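Local atomic coordinates of hypothetical protein HI1011 (Haemophilus influenzae, PDB entry 1YZY), a protein that catalyses the ATP-dependent phosphorylation of 3-oxo-tetronate to 3-oxo-tetronate 4-phosphate, as a member of the four-carbon acid sugar kinase family. Residues N53-N56 with E57-Q61; G94-T97 with D98-D102; V132-E136 with S137-N141; A150-M153 with R154-D157; G165-Y169 with A170-K174. All coordinates share one frame; numbering follows the deposited sequence.

Contact 1: residues N53-N56 with E57-Q61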
loop_
_atom_site.group_PDB
_atom_site.type_symbol
_atom_site.label_atom_id
_atom_site.label_comp_id
_atom_site.label_asym_id
_atom_site.label_seq_id
_atom_site.Cartn_x
_atom_site.Cartn_y
_atom_site.Cartn_z
ATOM N N ASN A 53 -3.404 2.647 -17.268
ATOM C CA ASN A 53 -2.689 3.602 -18.110
ATOM C C ASN A 53 -2.425 2.903 -19.454
ATOM O O ASN A 53 -2.792 1.744 -19.628
ATOM C CB ASN A 53 -1.368 4.009 -17.434
ATOM C CG ASN A 53 -0.416 2.842 -17.265
ATOM O OD1 ASN A 53 -0.839 1.695 -17.148
ATOM N ND2 ASN A 53 0.879 3.130 -17.262
ATOM N N PRO A 54 -1.874 3.625 -20.452
ATOM C CA PRO A 54 -1.614 2.966 -21.741
ATOM C C PRO A 54 -0.813 1.678 -21.545
ATOM O O PRO A 54 0.221 1.670 -20.877
ATOM C CB PRO A 54 -0.816 4.022 -22.498
ATOM C CG PRO A 54 -1.445 5.296 -22.009
ATOM C CD PRO A 54 -1.550 5.062 -20.522
ATOM N N VAL A 55 -1.263 0.610 -22.191
ATOM C CA VAL A 55 -0.623 -0.693 -22.051
ATOM C C VAL A 55 0.888 -0.782 -22.289
ATOM O O VAL A 55 1.558 -1.602 -21.655
ATOM C CB VAL A 55 -1.377 -1.776 -22.869
ATOM C CG1 VAL A 55 -1.375 -1.428 -24.353
ATOM C CG2 VAL A 55 -0.781 -3.161 -22.600
ATOM N N ASN A 56 1.434 0.022 -23.201
ATOM C CA ASN A 56 2.878 -0.044 -23.441
ATOM C C ASN A 56 3.696 0.660 -22.374
ATOM O O ASN A 56 4.891 0.407 -22.227
ATOM C CB ASN A 56 3.248 0.426 -24.842
ATOM C CG ASN A 56 3.363 -0.731 -25.819
ATOM O OD1 ASN A 56 4.405 -1.396 -25.901
ATOM N ND2 ASN A 56 2.277 -1.014 -26.532
ATOM N N GLU A 57 3.048 1.569 -21.653
ATOM C CA GLU A 57 3.689 2.269 -20.551
ATOM C C GLU A 57 3.768 1.283 -19.382
ATOM O O GLU A 57 4.838 1.071 -18.805
ATOM C CB GLU A 57 2.870 3.493 -20.147
ATOM C CG GLU A 57 3.152 4.729 -20.977
ATOM C CD GLU A 57 2.243 5.887 -20.622
ATOM O OE1 GLU A 57 1.960 6.082 -19.410
ATOM O OE2 GLU A 57 1.805 6.589 -21.566
ATOM N N ALA A 58 2.631 0.668 -19.059
ATOM C CA ALA A 58 2.546 -0.325 -17.986
ATOM C C ALA A 58 3.596 -1.415 -18.192
ATOM O O ALA A 58 4.281 -1.812 -17.257
ATOM C CB ALA A 58 1.162 -0.933 -17.951
ATOM N N ILE A 59 3.735 -1.886 -19.427
ATOM C CA ILE A 59 4.718 -2.913 -19.740
ATOM C C ILE A 59 6.144 -2.412 -19.519
ATOM O O ILE A 59 6.968 -3.118 -18.929
ATOM C CB ILE A 59 4.556 -3.423 -21.196
ATOM C CG1 ILE A 59 3.214 -4.140 -21.344
ATOM C CG2 ILE A 59 5.699 -4.368 -21.581
ATOM C CD1 ILE A 59 2.923 -4.627 -22.747
ATOM N N GLU A 60 6.451 -1.216 -20.018
ATOM C CA GLU A 60 7.795 -0.663 -19.866
ATOM C C GLU A 60 8.151 -0.396 -18.410
ATOM O O GLU A 60 9.253 -0.696 -17.972
ATOM C CB GLU A 60 7.955 0.615 -20.689
ATOM C CG GLU A 60 9.384 1.178 -20.702
ATOM C CD GLU A 60 10.422 0.192 -21.245
ATOM O OE1 GLU A 60 10.063 -0.694 -22.058
ATOM O OE2 GLU A 60 11.609 0.310 -20.861
ATOM N N GLN A 61 7.214 0.185 -17.673
ATOM C CA GLN A 61 7.410 0.492 -16.261
ATOM C C GLN A 61 7.624 -0.768 -15.434
ATOM O O GLN A 61 8.502 -0.813 -14.563
ATOM C CB GLN A 61 6.205 1.271 -15.743
ATOM C CG GLN A 61 6.011 2.601 -16.474
ATOM C CD GLN A 61 4.654 3.245 -16.231
ATOM O OE1 GLN A 61 3.813 2.721 -15.497
ATOM N NE2 GLN A 61 4.442 4.400 -16.849
#

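Contact 2: residues G94-T97 with D98-D102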
loop_
_atom_site.group_PDB
_atom_site.type_symbol
_atom_site.label_atom_id
_atom_site.label_comp_id
_atom_site.label_asym_id
_atom_site.label_seq_id
_atom_site.Cartn_x
_atom_site.Cartn_y
_atom_site.Cartn_z
ATOM N N GLY A 94 -2.772 -9.104 -18.133
ATOM C CA GLY A 94 -2.253 -10.089 -19.073
ATOM C C GLY A 94 -0.989 -9.652 -19.787
ATOM O O GLY A 94 -0.016 -10.409 -19.854
ATOM N N PRO A 95 -1.004 -8.468 -20.416
ATOM C CA PRO A 95 0.180 -7.964 -21.122
ATOM C C PRO A 95 1.424 -7.915 -20.224
ATOM O O PRO A 95 2.515 -8.305 -20.643
ATOM C CB PRO A 95 -0.260 -6.567 -21.528
ATOM C CG PRO A 95 -1.739 -6.770 -21.818
ATOM C CD PRO A 95 -2.170 -7.591 -20.643
ATOM N N VAL A 96 1.254 -7.403 -19.004
ATOM C CA VAL A 96 2.357 -7.295 -18.052
ATOM C C VAL A 96 2.869 -8.661 -17.631
ATOM O O VAL A 96 4.078 -8.854 -17.510
ATOM C CB VAL A 96 1.961 -6.466 -16.802
ATOM C CG1 VAL A 96 3.089 -6.449 -15.799
ATOM C CG2 VAL A 96 1.638 -5.040 -17.205
ATOM N N THR A 97 1.957 -9.598 -17.386
ATOM C CA THR A 97 2.349 -10.949 -16.989
ATOM C C THR A 97 3.185 -11.569 -18.105
ATOM O O THR A 97 4.240 -12.167 -17.861
ATOM C CB THR A 97 1.101 -11.847 -16.697
ATOM O OG1 THR A 97 0.364 -11.305 -15.598
ATOM C CG2 THR A 97 1.512 -13.268 -16.338
ATOM N N ASP A 98 2.724 -11.398 -19.339
ATOM C CA ASP A 98 3.429 -11.939 -20.496
ATOM C C ASP A 98 4.803 -11.323 -20.683
ATOM O O ASP A 98 5.760 -12.024 -21.008
ATOM C CB ASP A 98 2.595 -11.752 -21.749
ATOM C CG ASP A 98 1.480 -12.772 -21.806
ATOM O OD1 ASP A 98 1.698 -13.907 -21.329
ATOM O OD2 ASP A 98 0.391 -12.439 -22.318
ATOM N N ALA A 99 4.884 -10.006 -20.527
ATOM C CA ALA A 99 6.152 -9.300 -20.668
ATOM C C ALA A 99 7.126 -9.798 -19.606
ATOM O O ALA A 99 8.298 -10.031 -19.894
ATOM C CB ALA A 99 5.928 -7.805 -20.528
ATOM N N LEU A 100 6.625 -9.969 -18.384
ATOM C CA LEU A 100 7.434 -10.453 -17.273
ATOM C C LEU A 100 7.897 -11.877 -17.512
ATOM O O LEU A 100 9.056 -12.216 -17.243
ATOM C CB LEU A 100 6.652 -10.365 -15.960
ATOM C CG LEU A 100 6.287 -8.952 -15.485
ATOM C CD1 LEU A 100 5.513 -8.998 -14.165
ATOM C CD2 LEU A 100 7.550 -8.127 -15.335
ATOM N N LEU A 101 6.981 -12.721 -17.987
ATOM C CA LEU A 101 7.302 -14.115 -18.283
ATOM C C LEU A 101 8.381 -14.186 -19.347
ATOM O O LEU A 101 9.331 -14.958 -19.230
ATOM C CB LEU A 101 6.054 -14.872 -18.750
ATOM C CG LEU A 101 5.114 -15.379 -17.654
ATOM C CD1 LEU A 101 3.833 -15.894 -18.272
ATOM C CD2 LEU A 101 5.801 -16.469 -16.832
ATOM N N ASP A 102 8.225 -13.372 -20.385
ATOM C CA ASP A 102 9.197 -13.324 -21.469
ATOM C C ASP A 102 10.583 -12.926 -20.976
ATOM O O ASP A 102 11.579 -13.593 -21.276
ATOM C CB ASP A 102 8.742 -12.336 -22.539
ATOM C CG ASP A 102 7.569 -12.850 -23.340
ATOM O OD1 ASP A 102 7.418 -14.087 -23.457
ATOM O OD2 ASP A 102 6.804 -12.014 -23.861
#

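Contact 3: residues V132-E136 with S137-N141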
loop_
_atom_site.group_PDB
_atom_site.type_symbol
_atom_site.label_atom_id
_atom_site.label_comp_id
_atom_site.label_asym_id
_atom_site.label_seq_id
_atom_site.Cartn_x
_atom_site.Cartn_y
_atom_site.Cartn_z
ATOM N N VAL A 132 -21.597 -12.443 -3.488
ATOM C CA VAL A 132 -22.016 -12.446 -4.884
ATOM C C VAL A 132 -20.886 -12.577 -5.892
ATOM O O VAL A 132 -19.721 -12.337 -5.574
ATOM C CB VAL A 132 -22.824 -11.161 -5.226
ATOM C CG1 VAL A 132 -24.079 -11.084 -4.392
ATOM C CG2 VAL A 132 -21.974 -9.915 -5.008
ATOM N N LEU A 133 -21.244 -12.977 -7.111
ATOM C CA LEU A 133 -20.289 -13.116 -8.204
ATOM C C LEU A 133 -19.721 -11.728 -8.494
ATOM O O LEU A 133 -20.396 -10.724 -8.262
ATOM C CB LEU A 133 -21.007 -13.620 -9.460
ATOM C CG LEU A 133 -21.397 -15.096 -9.551
ATOM C CD1 LEU A 133 -22.581 -15.278 -10.470
ATOM C CD2 LEU A 133 -20.209 -15.912 -10.025
ATOM N N LEU A 134 -18.488 -11.679 -8.996
ATOM C CA LEU A 134 -17.837 -10.418 -9.352
ATOM C C LEU A 134 -18.751 -9.633 -10.296
ATOM O O LEU A 134 -18.963 -8.437 -10.126
ATOM C CB LEU A 134 -16.514 -10.707 -10.058
ATOM C CG LEU A 134 -15.759 -9.521 -10.663
ATOM C CD1 LEU A 134 -15.212 -8.628 -9.553
ATOM C CD2 LEU A 134 -14.628 -10.050 -11.534
ATOM N N SER A 135 -19.281 -10.332 -11.297
ATOM C CA SER A 135 -20.182 -9.744 -12.279
ATOM C C SER A 135 -21.501 -9.218 -11.693
ATOM O O SER A 135 -22.264 -8.525 -12.380
ATOM C CB SER A 135 -20.468 -10.767 -13.381
ATOM O OG SER A 135 -20.946 -11.995 -12.852
ATOM N N GLU A 136 -21.784 -9.569 -10.442
ATOM C CA GLU A 136 -23.008 -9.132 -9.777
ATOM C C GLU A 136 -22.762 -8.082 -8.693
ATOM O O GLU A 136 -23.709 -7.558 -8.098
ATOM C CB GLU A 136 -23.720 -10.328 -9.149
ATOM C CG GLU A 136 -24.193 -11.365 -10.134
ATOM C CD GLU A 136 -25.236 -12.294 -9.548
ATOM O OE1 GLU A 136 -25.677 -12.066 -8.406
ATOM O OE2 GLU A 136 -25.634 -13.249 -10.241
ATOM N N SER A 137 -21.494 -7.830 -8.399
ATOM C CA SER A 137 -21.107 -6.864 -7.382
ATOM C C SER A 137 -21.156 -5.436 -7.935
ATOM O O SER A 137 -21.740 -5.185 -8.989
ATOM C CB SER A 137 -19.693 -7.179 -6.884
ATOM O OG SER A 137 -18.711 -6.881 -7.867
ATOM N N GLY A 138 -20.615 -4.491 -7.172
ATOM C CA GLY A 138 -20.579 -3.116 -7.632
ATOM C C GLY A 138 -19.620 -2.992 -8.805
ATOM O O GLY A 138 -19.734 -2.073 -9.611
ATOM N N MET A 139 -18.669 -3.919 -8.895
ATOM C CA MET A 139 -17.686 -3.930 -9.975
ATOM C C MET A 139 -18.305 -3.985 -11.365
ATOM O O MET A 139 -17.684 -3.554 -12.341
ATOM C CB MET A 139 -16.715 -5.101 -9.813
ATOM C CG MET A 139 -15.700 -4.928 -8.694
ATOM S SD MET A 139 -14.739 -3.382 -8.775
ATOM C CE MET A 139 -13.723 -3.654 -10.219
ATOM N N LYS A 140 -19.522 -4.507 -11.463
ATOM C CA LYS A 140 -20.181 -4.610 -12.755
ATOM C C LYS A 140 -20.312 -3.240 -13.409
ATOM O O LYS A 140 -20.241 -3.124 -14.630
ATOM C CB LYS A 140 -21.552 -5.275 -12.630
ATOM C CG LYS A 140 -22.549 -4.531 -11.758
ATOM C CD LYS A 140 -23.902 -5.236 -11.754
ATOM C CE LYS A 140 -24.834 -4.660 -10.697
ATOM N NZ LYS A 140 -26.155 -5.340 -10.721
ATOM N N ASN A 141 -20.476 -2.210 -12.585
ATOM C CA ASN A 141 -20.618 -0.841 -13.071
ATOM C C ASN A 141 -19.472 0.033 -12.566
ATOM O O ASN A 141 -19.705 1.139 -12.088
ATOM C CB ASN A 141 -21.951 -0.237 -12.611
ATOM C CG ASN A 141 -23.162 -1.081 -13.004
ATOM O OD1 ASN A 141 -23.985 -1.422 -12.157
ATOM N ND2 ASN A 141 -23.289 -1.396 -14.287
#

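Contact 4: residues A150-M153 with R154-D157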
loop_
_atom_site.group_PDB
_atom_site.type_symbol
_atom_site.label_atom_id
_atom_site.label_comp_id
_atom_site.label_asym_id
_atom_site.label_seq_id
_atom_site.Cartn_x
_atom_site.Cartn_y
_atom_site.Cartn_z
ATOM N N ALA A 150 -17.463 -13.049 -14.310
ATOM C CA ALA A 150 -16.858 -13.480 -13.055
ATOM C C ALA A 150 -15.828 -14.592 -13.239
ATOM O O ALA A 150 -15.091 -14.912 -12.314
ATOM C CB ALA A 150 -17.942 -13.917 -12.080
ATOM N N ASN A 151 -15.763 -15.154 -14.443
ATOM C CA ASN A 151 -14.838 -16.244 -14.768
ATOM C C ASN A 151 -13.434 -15.716 -15.094
ATOM O O ASN A 151 -13.213 -15.108 -16.146
ATOM C CB ASN A 151 -15.405 -17.056 -15.945
ATOM C CG ASN A 151 -14.650 -18.346 -16.202
ATOM O OD1 ASN A 151 -13.619 -18.363 -16.857
ATOM N ND2 ASN A 151 -15.194 -19.446 -15.720
ATOM N N LEU A 152 -12.488 -15.995 -14.200
ATOM C CA LEU A 152 -11.108 -15.546 -14.331
ATOM C C LEU A 152 -10.331 -16.047 -15.534
ATOM O O LEU A 152 -9.476 -15.326 -16.055
ATOM C CB LEU A 152 -10.327 -15.825 -13.037
ATOM C CG LEU A 152 -10.773 -15.012 -11.816
ATOM C CD1 LEU A 152 -10.242 -15.621 -10.518
ATOM C CD2 LEU A 152 -10.298 -13.572 -11.973
ATOM N N MET A 153 -10.538 -17.306 -15.913
ATOM C CA MET A 153 -9.845 -17.855 -17.077
ATOM C C MET A 153 -10.294 -17.093 -18.327
ATOM O O MET A 153 -9.510 -16.897 -19.248
ATOM C CB MET A 153 -10.134 -19.347 -17.261
ATOM C CG MET A 153 -9.549 -20.263 -16.202
ATOM S SD MET A 153 -10.451 -20.201 -14.660
ATOM C CE MET A 153 -12.001 -20.929 -15.124
ATOM N N ARG A 154 -11.567 -16.705 -18.359
ATOM C CA ARG A 154 -12.127 -15.962 -19.487
ATOM C C ARG A 154 -11.626 -14.521 -19.494
ATOM O O ARG A 154 -11.353 -13.958 -20.559
ATOM C CB ARG A 154 -13.667 -15.987 -19.471
ATOM C CG ARG A 154 -14.274 -17.330 -19.895
ATOM C CD ARG A 154 -15.716 -17.199 -20.359
ATOM N NE ARG A 154 -16.628 -16.658 -19.343
ATOM C CZ ARG A 154 -17.531 -17.373 -18.674
ATOM N NH1 ARG A 154 -17.658 -18.681 -18.881
ATOM N NH2 ARG A 154 -18.353 -16.768 -17.837
ATOM N N LEU A 155 -11.549 -13.925 -18.306
ATOM C CA LEU A 155 -11.067 -12.557 -18.155
ATOM C C LEU A 155 -9.609 -12.469 -18.575
ATOM O O LEU A 155 -9.219 -11.548 -19.292
ATOM C CB LEU A 155 -11.197 -12.094 -16.704
ATOM C CG LEU A 155 -12.605 -11.856 -16.197
ATOM C CD1 LEU A 155 -12.558 -11.606 -14.706
ATOM C CD2 LEU A 155 -13.250 -10.693 -16.949
ATOM N N MET A 156 -8.800 -13.415 -18.117
ATOM C CA MET A 156 -7.392 -13.404 -18.468
ATOM C C MET A 156 -7.158 -13.701 -19.950
ATOM O O MET A 156 -6.292 -13.085 -20.582
ATOM C CB MET A 156 -6.608 -14.393 -17.599
ATOM C CG MET A 156 -5.099 -14.404 -17.887
ATOM S SD MET A 156 -4.207 -12.887 -17.486
ATOM C CE MET A 156 -2.528 -13.405 -17.848
ATOM N N ASP A 157 -7.920 -14.645 -20.495
ATOM C CA ASP A 157 -7.781 -15.037 -21.898
ATOM C C ASP A 157 -8.035 -13.885 -22.858
ATOM O O ASP A 157 -7.450 -13.829 -23.939
ATOM C CB ASP A 157 -8.734 -16.191 -22.242
ATOM C CG ASP A 157 -8.190 -17.560 -21.846
ATOM O OD1 ASP A 157 -7.039 -17.672 -21.366
ATOM O OD2 ASP A 157 -8.936 -18.542 -22.030
#

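Contact 5: residues G165-Y169 with A170-K174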
loop_
_atom_site.group_PDB
_atom_site.type_symbol
_atom_site.label_atom_id
_atom_site.label_comp_id
_atom_site.label_asym_id
_atom_site.label_seq_id
_atom_site.Cartn_x
_atom_site.Cartn_y
_atom_site.Cartn_z
ATOM N N GLY A 165 -5.572 -21.877 -17.460
ATOM C CA GLY A 165 -6.144 -23.102 -16.920
ATOM C C GLY A 165 -6.716 -22.940 -15.522
ATOM O O GLY A 165 -6.858 -21.819 -15.038
ATOM N N LEU A 166 -7.082 -24.054 -14.889
ATOM C CA LEU A 166 -7.638 -24.029 -13.527
ATOM C C LEU A 166 -7.235 -25.286 -12.737
ATOM O O LEU A 166 -7.154 -26.419 -13.226
ATOM C CB LEU A 166 -9.166 -23.950 -13.562
ATOM C CG LEU A 166 -9.873 -24.084 -12.208
ATOM C CD1 LEU A 166 -9.693 -22.818 -11.404
ATOM C CD2 LEU A 166 -11.347 -24.362 -12.394
ATOM N N VAL A 167 -6.934 -25.015 -11.470
ATOM C CA VAL A 167 -6.603 -25.941 -10.392
ATOM C C VAL A 167 -7.811 -25.911 -9.494
ATOM O O VAL A 167 -7.821 -25.045 -8.619
ATOM C CB VAL A 167 -5.317 -25.631 -9.590
ATOM C CG1 VAL A 167 -5.048 -26.758 -8.567
ATOM C CG2 VAL A 167 -4.113 -25.471 -10.545
ATOM N N ALA A 168 -8.820 -26.761 -9.682
ATOM C CA ALA A 168 -10.002 -26.676 -8.854
ATOM C C ALA A 168 -9.855 -26.970 -7.367
ATOM O O ALA A 168 -8.890 -27.600 -6.928
ATOM C CB ALA A 168 -11.051 -27.585 -9.477
ATOM N N TYR A 169 -10.824 -26.472 -6.608
ATOM C CA TYR A 169 -10.906 -26.640 -5.163
ATOM C C TYR A 169 -10.605 -28.077 -4.742
ATOM O O TYR A 169 -9.741 -28.326 -3.894
ATOM C CB TYR A 169 -12.319 -26.248 -4.707
ATOM C CG TYR A 169 -12.677 -26.645 -3.290
ATOM C CD1 TYR A 169 -12.229 -25.895 -2.196
ATOM C CD2 TYR A 169 -13.464 -27.773 -3.039
ATOM C CE1 TYR A 169 -12.557 -26.258 -0.891
ATOM C CE2 TYR A 169 -13.797 -28.143 -1.737
ATOM C CZ TYR A 169 -13.343 -27.380 -0.669
ATOM O OH TYR A 169 -13.687 -27.729 0.614
ATOM N N ALA A 170 -11.343 -29.012 -5.341
ATOM C CA ALA A 170 -11.204 -30.432 -5.055
ATOM C C ALA A 170 -9.755 -30.905 -5.061
ATOM O O ALA A 170 -9.402 -31.839 -4.336
ATOM C CB ALA A 170 -12.028 -31.236 -6.039
ATOM N N ASP A 171 -8.933 -30.290 -5.906
ATOM C CA ASP A 171 -7.519 -30.642 -5.993
ATOM C C ASP A 171 -6.638 -29.862 -5.032
ATOM O O ASP A 171 -5.587 -30.345 -4.623
ATOM C CB ASP A 171 -6.995 -30.429 -7.408
ATOM C CG ASP A 171 -7.549 -31.430 -8.388
ATOM O OD1 ASP A 171 -7.094 -32.590 -8.361
ATOM O OD2 ASP A 171 -8.429 -31.057 -9.192
ATOM N N VAL A 172 -7.011 -28.622 -4.739
ATOM C CA VAL A 172 -6.201 -27.823 -3.828
ATOM C C VAL A 172 -6.271 -28.441 -2.428
ATOM O O VAL A 172 -5.255 -28.557 -1.737
ATOM C CB VAL A 172 -6.654 -26.321 -3.778
ATOM C CG1 VAL A 172 -5.634 -25.494 -3.015
ATOM C CG2 VAL A 172 -6.811 -25.759 -5.172
ATOM N N ILE A 173 -7.467 -28.858 -2.019
ATOM C CA ILE A 173 -7.626 -29.444 -0.694
ATOM C C ILE A 173 -6.831 -30.731 -0.476
ATOM O O ILE A 173 -6.775 -31.241 0.640
ATOM C CB ILE A 173 -9.098 -29.653 -0.324
ATOM C CG1 ILE A 173 -9.763 -30.637 -1.286
ATOM C CG2 ILE A 173 -9.810 -28.319 -0.309
ATOM C CD1 ILE A 173 -11.214 -30.893 -0.969
ATOM N N LYS A 174 -6.198 -31.238 -1.529
ATOM C CA LYS A 174 -5.391 -32.448 -1.426
ATOM C C LYS A 174 -3.927 -32.144 -1.126
ATOM O O LYS A 174 -3.135 -33.060 -0.891
ATOM C CB LYS A 174 -5.507 -33.295 -2.693
ATOM C CG LYS A 174 -6.918 -33.799 -2.950
ATOM C CD LYS A 174 -6.952 -34.768 -4.112
ATOM C CE LYS A 174 -8.353 -35.328 -4.310
ATOM N NZ LYS A 174 -8.380 -36.400 -5.346
HETATM O O HOH W 1 -8.323 -28.979 -11.027
#

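Contact 1: residues N53-N56 with E57-Q61
The carboxamides of Asn53 and Gln61 approach from opposite directions with their planes 34° apart, and ND2 of Asn53 lies 3.4 Å from OE1 of Gln61. At its other end the Asn53 amide touches carbon: OD1 meets the methyl CB of Ala58 at 3.4 Å. CG of Asn53 stands between its own N and carbonyl carbon (chi1 63°), which turns the amide over the first turn of helix 55-71. The Glu57 carboxylate lies alongside the Pro54 ring, OE2 3.5 Å from Pro54 CG, both side chains pointing the same way.

Pro54 holds the N-cap position, and its carbonyl oxygen grips two amides. Ala58 N comes nearly head-on, 3.2 Å from Pro54 O, whereas Glu57 N sits above the carbonyl plane. The Val55 and Ile59 side chains lie side by side, CG2 of Val55 4.0 Å from CD1 of Ile59, and both residues also pack on Pro95 of helix 93-104.

Proline at the N-cap brings no polar side-chain atom to the helix start; within the opening turn the Pro54 carbonyl serves both Glu57 N and Ala58 N. The negative charge of Glu57 near this N-terminus would probably interact favourably with the helix dipole.

Contact 2: residues G94-T97 with D98-D102
Val96 packs on Leu100 and Thr97 on Leu101 in i to i+4 contacts along regular alpha-helix 93-104, which belongs to the sugar-binding N-terminal domain and packs on helix 55-71 and on strands 77-80 and 216-219. Four consecutive backbone bonds, from Asp98, Ala99, Leu100 and Leu101 back to Gly94, Pro95, Val96 and Thr97, hold the turns at an even pitch. The shortest joins Leu101 N to Thr97 O at 2.8 Å.

Val96 CG1 stands opposite its own backbone N (chi1 176°), and this sends it along the helix to lie beside Leu100 CD1 at 3.9 Å. Leu100 in turn folds back, its CG 3.0 Å from Val96 O. The neighbouring pair is built alike: the Thr97 methyl CG2 lies beside Leu101 CD1 at 4.0 Å, while OG1 turns back to the carbonyl of Ile93. Splitting the threonine in this way gives its methyl to the apolar row and its hydroxyl to the preceding turn. Phe79 of strand 77-80 touches Val96, Thr97 and Leu100, and Leu216 of strand 216-219 touches both leucines.

Asp98, though buried, is well supplied with polar partners. Its OD1 forms a salt bridge with Arg192 and a hydrogen bond with Tyr193 OH, and OD2 takes the backbone N-H of Lys161; such a setting would probably favour the charged carboxylate. Within the helix, OD2 of Asp98 stands 3.2 Å from Gly94 O, a contact between two acceptors.

Contact 3: residues V132-E136 with S137-N141
Ser137 OG donates to the backbone oxygen of Leu134 at 2.8 Å, and Ser137 N reaches the same oxygen at 3.1 Å. The two donors approach differently: the hydroxyl is tilted only 16° from the carbonyl plane, whereas the amide stands well above it. One residue thus grips Leu134 O twice, through its main chain and its side chain. The hydroxyl sits between the backbone N and carbonyl carbon of its own residue (chi1 71°), from where it can face back to Leu134 and forward to Met139 together.

The forward link is a bond from Met139 N to Ser137 OG, 3.1 Å long, which makes an ST turn. Ser137 OG therefore gives its proton to one short 3-10 segment, 134-136, and accepts from the next, 138-140, tying the two across the bend that follows the short, weakly bonded strand 132-133.

Apolar groups pack close to this polar link. Leu134 CD1 meets Met139 CG at 3.8 Å, the two chains crossing obliquely; the Met139 chain, bent at chi2 and chi3, then carries its end away from Leu134. Val132 CG2 lies 4.0 Å from Ser137 CB. Farther out, Lys140 lays its aliphatic chain over the Ser135 carbonyl, with CB 3.3 Å from Ser135 O, and continues extended past Glu136 O.

Behind this layer lies strand 126-129: Leu134 is backbone-bonded to Leu127 and packs on Val129, which Ser137 also touches. Met139 makes a backbone bond to Met147 and rests against Thr84 and Asp86.

Contact 4: residues A150-M153 with R154-D157
Asn151 directs CG opposite its backbone N (chi1 -170°), while Arg154 folds back at chi3 (-60°), and the two side chains meet crossed at about a right angle. They meet at the N-terminus of helix 152-159, where Asn151 is the N-cap residue: its OD1 accepts from Arg154 N at 3.0 Å, the N-H lying in the plane of the amide C=O. The main-chain oxygen of the same residue takes Leu155 N at 3.0 Å and only weakly Arg154 N, so one asparagine serves the opening turn with both of its oxygens.

The Arg154 side chain folds over the capping asparagine. Its guanidinium stacks on the Asn151 amide with the planes 19° apart, and Asn151 CB lies over one guanidinium face, 3.5 Å from Arg154 CZ. This stack is fixed from outside by Asp149, whose OD1 forms a salt bridge with Arg154 NH2 and also receives Asn151 N. The aspartate thereby positions the capping residue and the group layered on it, and its negative charge would probably offset part of the arginine's positive charge.

On another side of the helix, Leu152 and Leu155 lie across each other at a slant, CD2 of Leu152 4.1 Å from CD1 of Leu155, and Phe85 packs against both leucines. Met153 and Met156 reach instead to strands 164-167 and 193-196 of the three-stranded parallel sheet. Backbone bonds from Met156 to Leu152 and from Asp157 to Met153 carry the helix onward. The Asp157 carboxylate bonds through OD1 to Thr164 OG1, while its CG lies 3.0 Å from Met153 O.

Contact 5: residues G165-Y169 with A170-K174
Tyr169 and Ile173, one helical turn apart, make the main side-chain contact where strand 164-167 runs into the short helix 169-172. The methyl CG2 of Ile173 sits over one face of the tyrosine ring in a CH-pi contact, 3.8 Å from the ring centroid and 26° off the normal. It is displaced toward the rim, nearest to Tyr169 CE1 at 3.5 Å. Tyr169 CG is turned opposite its backbone N (chi1 167°), so that the ring leans along the helix and crosses the isoleucine at a slant. Beneath the pair, Ile173 N donates to Tyr169 O at 3.0 Å in a nearly straight bond of 172°. Gln203 of helix 202-210 touches both residues.

Val172 faces inward, its CG2 against Val167 CG1 at 4.0 Å, with the two side chains at about a right angle; Val196 of the adjacent strand touches both valines, and Val206 packs on Val172. Ala168, at the N-cap, has no polar side chain to offer, and its carbonyl oxygen accepts both Asp171 N and Val172 N.

A water bridges the two segments here, accepting from Ala168 N at 2.6 Å and donating to Asp171 OD2 at 2.8 Å. With OD1 salt-bridged to Arg178, both Asp171 oxygens are engaged, which probably favours the ionised carboxylate; the water ties Asp171 to the backbone just after the strand, while the salt bridge ties it to helix 176-188.

The five contacts follow one another along the chain, all within the sugar-binding N-terminal domain and away from the probable ATP-binding residues. Contacts 1 and 2, with centres about 11 Å apart, join helices 55-71 and 93-104 through Ile59 on Ala99 and Val55 on Pro95. Contact 2 reaches contact 4, about 16 Å off between centres, where Met156 CE packs on Gly94. Contact 4 also meets contact 3 through Ala150 and, from the helix itself, Leu155 on Leu134, and contact 5 through Met153 beside Gly165 and Leu166, as helix 152-159 leads into strand 164-167. Contacts 1 and 5 are farthest apart, about 33 Å between centres. Helix 152-159 thus bridges helix 93-104, the bend after strand 132-133 and the three-stranded parallel sheet.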